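Local coordinates for protein putative Chlorite dismutase TA0507 (Thermoplasma acidophilum, PDB 3DTZ) that is of unknown function but probably binds heme and may act as an oxidoreductase of the chlorite dismutase kind, at residues S85-P88 against D89-I92. Sequence-based numbering, arbitrary orientation. Where two conformers were deposited one is given.
Sequences SRNP and DLMI
Asn87 caps the start of helix 88-102 by turning its amide oxygen onto the amides of Asp89 and Leu90, a worked example of an N-cap where a strand of the chlorite dismutase fold gives way to a helix. A chi1 of -169° sets CG beside the carbonyl carbon, and chi2 turns OD1 to the first amides of the helix. It accepts from Asp89 N at 2.9 Å, the donor tilted 27° from the carbonyl plane, and more weakly from Leu90 N, 3.4 Å from OD1. The other half of the amide is used as well: Asn87 ND2 donates to a water that also sits unusually close to Asp89 OD2, the two side chains lying side by side with their planes 48° apart. Replacing this asparagine with alanine would probably leave the amides of Asp89 and Leu90 without their side-chain cap and the water without its amide donor.

Among the backbone bonds, Met91 N reaches Asn87 O at 3.1 Å and Ile92 N reaches Pro88 O; the latter carbonyl also accepts from Tyr73 OH of a neighbouring subunit. Before the cap, Ser85 OG accepts from Asn87 N at 2.9 Å, forming an ST turn, and is hydrogen-bonded to Gly63 O.

Van der Waals contacts fill in round the turn. Leu90 crosses Asn87 at about a right angle, its CG 3.7 Å from Asn87 CB, while its CD1 rests against Ser85 OG. The selenomethionine Met91 bends at chi2 and chi3 and packs on Tyr25 and Ser27 of strand 25-33, its SE 3.7 Å from Ser85 CB.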
# COMPACT_ATOMS: atom_id res chain seq x y z
N SER D 85 25.33 -7.63 -16.62
CA SER D 85 26.54 -7.01 -17.18
C SER D 85 27.52 -6.70 -16.05
O SER D 85 27.09 -6.42 -14.95
CB SER D 85 26.22 -5.67 -17.86
OG SER D 85 27.41 -5.07 -18.42
N ARG D 86 28.82 -6.75 -16.33
CA ARG D 86 29.81 -6.27 -15.37
C ARG D 86 29.87 -4.75 -15.34
O ARG D 86 30.45 -4.18 -14.42
CB ARG D 86 31.20 -6.85 -15.68
CG ARG D 86 31.30 -8.34 -15.38
CD ARG D 86 32.72 -8.87 -15.41
NE ARG D 86 32.73 -10.24 -14.91
CZ ARG D 86 32.58 -11.33 -15.66
NH1 ARG D 86 32.43 -11.25 -16.98
NH2 ARG D 86 32.59 -12.54 -15.08
N ASN D 87 29.24 -4.11 -16.33
CA ASN D 87 29.35 -2.64 -16.49
C ASN D 87 28.12 -1.92 -15.91
O ASN D 87 27.03 -1.99 -16.50
CB ASN D 87 29.52 -2.26 -17.98
CG ASN D 87 29.91 -0.78 -18.17
OD1 ASN D 87 29.58 0.07 -17.35
ND2 ASN D 87 30.63 -0.50 -19.25
N PRO D 88 28.30 -1.20 -14.80
CA PRO D 88 27.16 -0.53 -14.15
C PRO D 88 26.56 0.61 -14.99
O PRO D 88 25.39 0.94 -14.81
CB PRO D 88 27.74 -0.03 -12.82
CG PRO D 88 29.19 0.08 -13.03
CD PRO D 88 29.57 -0.95 -14.09
N ASP D 89 27.36 1.17 -15.90
CA ASP D 89 26.92 2.16 -16.89
C ASP D 89 26.01 1.51 -17.92
O ASP D 89 24.98 2.07 -18.29
CB ASP D 89 28.16 2.81 -17.57
CG ASP D 89 27.81 3.77 -18.72
OD1 ASP D 89 26.97 4.69 -18.51
OD2 ASP D 89 28.39 3.62 -19.83
N LEU D 90 26.36 0.31 -18.36
CA LEU D 90 25.44 -0.45 -19.20
C LEU D 90 24.15 -0.80 -18.47
O LEU D 90 23.12 -0.92 -19.10
CB LEU D 90 26.12 -1.70 -19.77
CG LEU D 90 27.28 -1.42 -20.75
CD1 LEU D 90 27.72 -2.74 -21.33
CD2 LEU D 90 26.84 -0.46 -21.87
N MSE D 91 24.21 -0.98 -17.15
CA MSE D 91 23.00 -1.35 -16.40
C MSE D 91 22.00 -0.18 -16.39
O MSE D 91 20.79 -0.38 -16.57
CB MSE D 91 23.34 -1.83 -14.97
CG MSE D 91 24.17 -3.15 -14.92
SE MSE D 91 23.28 -4.62 -15.84
CE MSE D 91 21.90 -5.05 -14.58
N ILE D 92 22.50 1.03 -16.17
CA ILE D 92 21.57 2.19 -16.14
C ILE D 92 21.07 2.49 -17.57
O ILE D 92 19.88 2.79 -17.78
CB ILE D 92 22.19 3.42 -15.42
CG1 ILE D 92 21.18 4.60 -15.41
CG2 ILE D 92 23.51 3.86 -16.03
CD1 ILE D 92 19.92 4.26 -14.67
O HOH W 1 30.38 2.29 -20.37